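Local coordinates for putative isomerase YbhH (Escherichia coli, PDB 6OTV), which is of uncharacterised activity but probably acts as an isomerase of the PrpF family, whose fold is related to that of diaminopimelate epimerase, at residues A[95-98]-A[99-102]; A[103-107]-A[108-112]; A[275-279]-A[280-284]. All blocks are in the same frame, centred on the assembly; numbering follows the deposited sequence.

Contact 1: A[95-98]-A[99-102]. With PO4 (phosphate ion), chain I.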
loop_
_atom_site.group_PDB
_atom_site.type_symbol
_atom_site.label_atom_id
_atom_site.label_comp_id
_atom_site.label_asym_id
_atom_site.label_seq_id
_atom_site.Cartn_x
_atom_site.Cartn_y
_atom_site.Cartn_z
ATOM N N ASN A 95 -9.810 9.484 15.326
ATOM C CA ASN A 95 -10.229 10.877 15.263
ATOM C C ASN A 95 -9.036 11.810 15.095
ATOM O O ASN A 95 -9.071 12.721 14.262
ATOM C CB ASN A 95 -11.042 11.229 16.505
ATOM C CG ASN A 95 -12.443 10.676 16.438
ATOM O OD1 ASN A 95 -13.334 11.293 15.854
ATOM N ND2 ASN A 95 -12.643 9.495 17.011
ATOM N N MET A 96 -7.966 11.598 15.868
ATOM C CA MET A 96 -6.751 12.376 15.647
ATOM C C MET A 96 -6.181 12.116 14.260
ATOM O O MET A 96 -5.560 13.004 13.664
ATOM C CB MET A 96 -5.710 12.061 16.723
ATOM C CG MET A 96 -6.081 12.576 18.103
ATOM S SD MET A 96 -5.989 14.374 18.230
ATOM C CE MET A 96 -4.222 14.616 18.400
ATOM N N LEU A 97 -6.399 10.912 13.728
ATOM C CA LEU A 97 -5.997 10.605 12.360
ATOM C C LEU A 97 -6.585 11.599 11.366
ATOM O O LEU A 97 -5.971 11.873 10.327
ATOM C CB LEU A 97 -6.426 9.179 12.017
ATOM C CG LEU A 97 -6.096 8.588 10.650
ATOM C CD1 LEU A 97 -4.594 8.535 10.429
ATOM C CD2 LEU A 97 -6.708 7.205 10.543
ATOM N N SER A 98 -7.756 12.168 11.680
ATOM C CA SER A 98 -8.410 13.102 10.768
ATOM C C SER A 98 -7.548 14.323 10.481
ATOM O O SER A 98 -7.685 14.937 9.418
ATOM C CB SER A 98 -9.756 13.551 11.340
ATOM O OG SER A 98 -10.441 12.465 11.934
ATOM N N GLY A 99 -6.673 14.703 11.411
ATOM C CA GLY A 99 -5.840 15.872 11.209
ATOM C C GLY A 99 -4.490 15.620 10.575
ATOM O O GLY A 99 -3.815 16.576 10.183
ATOM N N VAL A 100 -4.091 14.354 10.440
ATOM C CA VAL A 100 -2.731 14.043 10.002
ATOM C C VAL A 100 -2.488 14.555 8.587
ATOM O O VAL A 100 -1.468 15.200 8.309
ATOM C CB VAL A 100 -2.467 12.530 10.110
ATOM C CG1 VAL A 100 -1.128 12.175 9.473
ATOM C CG2 VAL A 100 -2.497 12.091 11.569
ATOM N N GLY A 101 -3.423 14.280 7.673
ATOM C CA GLY A 101 -3.216 14.643 6.278
ATOM C C GLY A 101 -3.080 16.140 6.074
ATOM O O GLY A 101 -2.172 16.605 5.380
ATOM N N ALA A 102 -3.985 16.915 6.677
ATOM C CA ALA A 102 -3.914 18.367 6.554
ATOM C C ALA A 102 -2.651 18.913 7.205
ATOM O O ALA A 102 -2.047 19.869 6.705
ATOM C CB ALA A 102 -5.156 19.010 7.171
HETATM P P PO4 I . -11.177 6.682 18.302
HETATM O O1 PO4 I . -11.037 6.175 19.721
HETATM O O2 PO4 I . -10.666 8.100 18.216
HETATM O O3 PO4 I . -10.392 5.789 17.365
HETATM O O4 PO4 I . -12.632 6.672 17.902
HETATM O O HOH W 1 -5.857 13.209 7.711
HETATM O O HOH W 2 -6.585 15.769 7.316
#
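L97 and V100 meet one helical turn apart, methyl CD1 of L97 lying 4.3 Å from CG2 of V100, a loose apolar touch on the same flank of the helix. With CG2 beside its own backbone N (CG1 anti, chi1 172°), the V100 side chain leans back over the preceding turn, placing CG2 3.7 Å from O of L97. N of G99 bonds to O of M96 and N of V100 to O of L97 (3.1 Å), three residues back. Where the regular helical bonds are missing, water enters: one molecule joins O of L97 to N of G101, a second joins O of S98 to N of A102. S98 folds back along the chain, with OG beside its backbone N (chi1 -41°), and OG bonds to O of N95 at 2.7 Å; N of S98 reaches this oxygen from the same face. At the N-terminal end, ND2 of N95 gives a nearly straight bond (175°) to O2 of a phosphate ion, 2.7 Å away, while T13 and R337 hold OD1. The helix 94-106 packs on surrounding strands: L97 and V100 rest against Y75 of strand 73-80 and I121 of strand 116-123, and M96 reaches F18 of strand 14-20.

Contact 2: A[103-107]-A[108-112]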
loop_
_atom_site.group_PDB
_atom_site.type_symbol
_atom_site.label_atom_id
_atom_site.label_comp_id
_atom_site.label_asym_id
_atom_site.label_seq_id
_atom_site.Cartn_x
_atom_site.Cartn_y
_atom_site.Cartn_z
ATOM N N PHE A 103 -2.236 18.318 8.325
ATOM C CA PHE A 103 -1.012 18.761 8.982
ATOM C C PHE A 103 0.210 18.469 8.120
ATOM O O PHE A 103 1.137 19.283 8.049
ATOM C CB PHE A 103 -0.887 18.091 10.350
ATOM C CG PHE A 103 0.345 18.488 11.113
ATOM C CD1 PHE A 103 0.359 19.642 11.882
ATOM C CD2 PHE A 103 1.486 17.702 11.071
ATOM C CE1 PHE A 103 1.495 20.010 12.589
ATOM C CE2 PHE A 103 2.624 18.065 11.777
ATOM C CZ PHE A 103 2.625 19.219 12.537
ATOM N N ALA A 104 0.226 17.312 7.453
ATOM C CA ALA A 104 1.365 16.962 6.612
ATOM C C ALA A 104 1.488 17.908 5.425
ATOM O O ALA A 104 2.601 18.261 5.017
ATOM C CB ALA A 104 1.240 15.516 6.136
ATOM N N ILE A 105 0.356 18.337 4.865
ATOM C CA ILE A 105 0.392 19.250 3.727
ATOM C C ILE A 105 0.853 20.635 4.163
ATOM O O ILE A 105 1.685 21.264 3.499
ATOM C CB ILE A 105 -0.984 19.295 3.040
ATOM C CG1 ILE A 105 -1.359 17.907 2.511
ATOM C CG2 ILE A 105 -0.984 20.317 1.915
ATOM C CD1 ILE A 105 -2.819 17.758 2.147
ATOM N N GLU A 106 0.332 21.133 5.289
ATOM C CA GLU A 106 0.720 22.463 5.746
ATOM C C GLU A 106 2.189 22.539 6.145
ATOM O O GLU A 106 2.768 23.631 6.114
ATOM C CB GLU A 106 -0.157 22.901 6.922
ATOM C CG GLU A 106 -1.614 23.139 6.558
ATOM C CD GLU A 106 -2.330 23.991 7.585
ATOM O OE1 GLU A 106 -1.941 25.164 7.762
ATOM O OE2 GLU A 106 -3.275 23.488 8.229
ATOM N N ASN A 107 2.807 21.414 6.511
ATOM C CA ASN A 107 4.200 21.393 6.940
ATOM C C ASN A 107 5.135 20.829 5.873
ATOM O O ASN A 107 6.270 20.453 6.185
ATOM C CB ASN A 107 4.341 20.605 8.244
ATOM C CG ASN A 107 3.673 21.298 9.420
ATOM O OD1 ASN A 107 4.296 22.101 10.116
ATOM N ND2 ASN A 107 2.398 20.993 9.646
ATOM N N GLY A 108 4.680 20.754 4.623
ATOM C CA GLY A 108 5.552 20.387 3.522
ATOM C C GLY A 108 6.020 18.948 3.494
ATOM O O GLY A 108 7.025 18.651 2.846
ATOM N N LEU A 109 5.325 18.038 4.177
ATOM C CA LEU A 109 5.676 16.626 4.114
ATOM C C LEU A 109 5.186 15.950 2.840
ATOM O O LEU A 109 5.626 14.834 2.541
ATOM C CB LEU A 109 5.114 15.889 5.333
ATOM C CG LEU A 109 5.573 16.418 6.691
ATOM C CD1 LEU A 109 4.969 15.592 7.809
ATOM C CD2 LEU A 109 7.090 16.421 6.775
ATOM N N ILE A 110 4.293 16.592 2.092
ATOM C CA ILE A 110 3.789 16.050 0.835
ATOM C C ILE A 110 3.247 17.211 0.012
ATOM O O ILE A 110 2.701 18.175 0.556
ATOM C CB ILE A 110 2.715 14.961 1.081
ATOM C CG1 ILE A 110 2.170 14.424 -0.246
ATOM C CG2 ILE A 110 1.590 15.497 1.962
ATOM C CD1 ILE A 110 1.101 13.370 -0.086
ATOM N N ALA A 111 3.421 17.120 -1.303
ATOM C CA ALA A 111 2.934 18.159 -2.198
ATOM C C ALA A 111 1.422 18.066 -2.346
ATOM O O ALA A 111 0.850 16.973 -2.398
ATOM C CB ALA A 111 3.602 18.040 -3.567
ATOM N N ALA A 112 0.774 19.224 -2.420
ATOM C CA ALA A 112 -0.672 19.290 -2.564
ATOM C C ALA A 112 -1.071 19.203 -4.031
ATOM O O ALA A 112 -0.370 19.709 -4.913
ATOM C CB ALA A 112 -1.220 20.582 -1.960
#
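Just beyond the helix end the backbone turns through positive phi at G108 (70°), with N of L109 bonded to O of A104 at 2.9 Å and N of G108 to O of I105 at 3.2 Å. L109, the residue after the glycine, lies against A104, its CB 4.0 Å from CB of A104. I105 and I110 cross obliquely, CG1 of I105 meeting CG2 of I110 at 3.8 Å. The other branch, CG2 of I105, points anti to the backbone N (chi1 of CG1 -61°) and meets CB of A112 at 3.9 Å. The backbone bonds of L109 and G108, with G108 at C-prime, make a Schellman motif, closing helix 94-106 before the chain runs on to strand 116-123. N107, the first residue to leave helical geometry, turns its amide back over the last turn: ND2 bonds to O of F103 at 2.7 Å, almost straight at 178°, and N of N107 reaches that oxygen from the opposite face of its plane. The same ND2 lies over the centre of one face of the F103 ring, 3.1 Å above its plane. E106 forms a salt bridge with K341, and I110 packs on R118 of the second subunit.

Contact 3: A[275-279]-A[280-284]. With PO4 (phosphate ion), chain I.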
loop_
_atom_site.group_PDB
_atom_site.type_symbol
_atom_site.label_atom_id
_atom_site.label_comp_id
_atom_site.label_asym_id
_atom_site.label_seq_id
_atom_site.Cartn_x
_atom_site.Cartn_y
_atom_site.Cartn_z
ATOM N N ARG A 275 -17.796 5.665 26.172
ATOM C CA ARG A 275 -18.855 6.667 26.107
ATOM C C ARG A 275 -19.341 6.899 24.682
ATOM O O ARG A 275 -20.463 7.379 24.489
ATOM C CB ARG A 275 -18.368 7.984 26.711
ATOM C CG ARG A 275 -17.836 7.852 28.131
ATOM C CD ARG A 275 -18.901 8.183 29.166
ATOM N NE ARG A 275 -18.915 9.605 29.504
ATOM C CZ ARG A 275 -19.707 10.507 28.933
ATOM N NH1 ARG A 275 -20.560 10.141 27.986
ATOM N NH2 ARG A 275 -19.647 11.778 29.309
ATOM N N ALA A 276 -18.518 6.583 23.685
ATOM C CA ALA A 276 -18.916 6.667 22.287
ATOM C C ALA A 276 -18.564 5.365 21.583
ATOM O O ALA A 276 -19.094 4.305 21.932
ATOM C CB ALA A 276 -18.246 7.859 21.601
ATOM N N LEU A 277 -17.660 5.428 20.608
ATOM C CA LEU A 277 -17.258 4.248 19.859
ATOM C C LEU A 277 -15.951 4.539 19.136
ATOM O O LEU A 277 -15.800 5.595 18.519
ATOM C CB LEU A 277 -18.338 3.829 18.852
ATOM C CG LEU A 277 -17.946 2.723 17.872
ATOM C CD1 LEU A 277 -17.685 1.414 18.603
ATOM C CD2 LEU A 277 -19.011 2.547 16.804
ATOM N N ALA A 278 -15.015 3.595 19.212
ATOM C CA ALA A 278 -13.756 3.736 18.494
ATOM C C ALA A 278 -13.959 3.495 17.003
ATOM O O ALA A 278 -14.759 2.647 16.595
ATOM C CB ALA A 278 -12.714 2.761 19.043
ATOM N N ILE A 279 -13.227 4.257 16.185
ATOM C CA ILE A 279 -13.319 4.104 14.735
ATOM C C ILE A 279 -12.966 2.680 14.324
ATOM O O ILE A 279 -13.643 2.074 13.484
ATOM C CB ILE A 279 -12.419 5.137 14.030
ATOM C CG1 ILE A 279 -12.853 6.562 14.389
ATOM C CG2 ILE A 279 -12.432 4.921 12.520
ATOM C CD1 ILE A 279 -14.273 6.880 13.994
ATOM N N THR A 280 -11.905 2.122 14.913
ATOM C CA THR A 280 -11.527 0.749 14.596
ATOM C C THR A 280 -12.632 -0.225 14.976
ATOM O O THR A 280 -12.928 -1.163 14.226
ATOM C CB THR A 280 -10.222 0.379 15.301
ATOM O OG1 THR A 280 -10.378 0.531 16.716
ATOM C CG2 THR A 280 -9.089 1.272 14.821
ATOM N N GLY A 281 -13.261 -0.017 16.134
ATOM C CA GLY A 281 -14.410 -0.832 16.490
ATOM C C GLY A 281 -15.546 -0.687 15.497
ATOM O O GLY A 281 -16.230 -1.661 15.172
ATOM N N ALA A 282 -15.755 0.532 14.992
ATOM C CA ALA A 282 -16.803 0.749 14.002
ATOM C C ALA A 282 -16.513 -0.017 12.717
ATOM O O ALA A 282 -17.435 -0.518 12.064
ATOM C CB ALA A 282 -16.962 2.244 13.722
ATOM N N ILE A 283 -15.236 -0.127 12.343
ATOM C CA ILE A 283 -14.873 -0.906 11.162
ATOM C C ILE A 283 -15.260 -2.366 11.359
ATOM O O ILE A 283 -15.864 -2.995 10.480
ATOM C CB ILE A 283 -13.371 -0.764 10.857
ATOM C CG1 ILE A 283 -12.973 0.709 10.722
ATOM C CG2 ILE A 283 -13.005 -1.547 9.603
ATOM C CD1 ILE A 283 -13.806 1.486 9.740
ATOM N N ALA A 284 -14.921 -2.924 12.523
ATOM C CA ALA A 284 -15.173 -4.338 12.780
ATOM C C ALA A 284 -16.667 -4.642 12.802
ATOM O O ALA A 284 -17.122 -5.613 12.187
ATOM C CB ALA A 284 -14.517 -4.754 14.097
HETATM P P PO4 I . -11.177 6.682 18.302
HETATM O O1 PO4 I . -11.037 6.175 19.721
HETATM O O2 PO4 I . -10.666 8.100 18.216
HETATM O O3 PO4 I . -10.392 5.789 17.365
HETATM O O4 PO4 I . -12.632 6.672 17.902
#
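The N-terminus of helix 279-290 forms one side of an anion site, with A278 at the N-cap position and a phosphate ion, probably from the crystallisation liquor, at the helix end. N of I279 donates to O4 of the phosphate at 3.0 Å and, weakly, to O3 at 3.4 Å; the helix dipole would be expected to favour an anion here. The I279 side chain adds an apolar contact to the site, its CG1 standing beside the backbone N (chi1 -60°) and 3.5 Å from phosphate O4. The first helical turn is closed as N of A282 bonds to O of A278 at 2.8 Å, followed by N of I283 to O of I279. I283 also lays CG1 against that carbonyl, 3.2 Å from O of I279. Just ahead of the helix, L277 extends its side chain forward along the first turn, and CD2 rests on CB of A282 at 3.7 Å. G94 and N95, at the start of helix 94-106, also bond the phosphate. Around the turn, L277 packs on V265 and Y267 of strand 263-267 and on I310 of strand 306-312, while A282 and I283 lie against strand 315-322.

Contacts 1 and 2 occupy the same helix, 94-106, in series, whereas contact 3 opens a second helix, 279-290. Contacts 1 and 3 are buried and face each other across the phosphate, which takes bonds from the N-terminal region of both helices; ND2 of N95 lies 3.9 Å from CG1 of I279. That pairing is reminiscent of the way diaminopimelate epimerase binds a substrate carboxylate at helix N-termini, and may mark a ligand pocket, though the ion probably comes from crystallisation. Contact 2 lies at the surface, about 17 Å from contact 3 between nearest atoms, and ends its helix through backbone bonds round a glycine and an asparagine amide, with apolar side chains packing beside them.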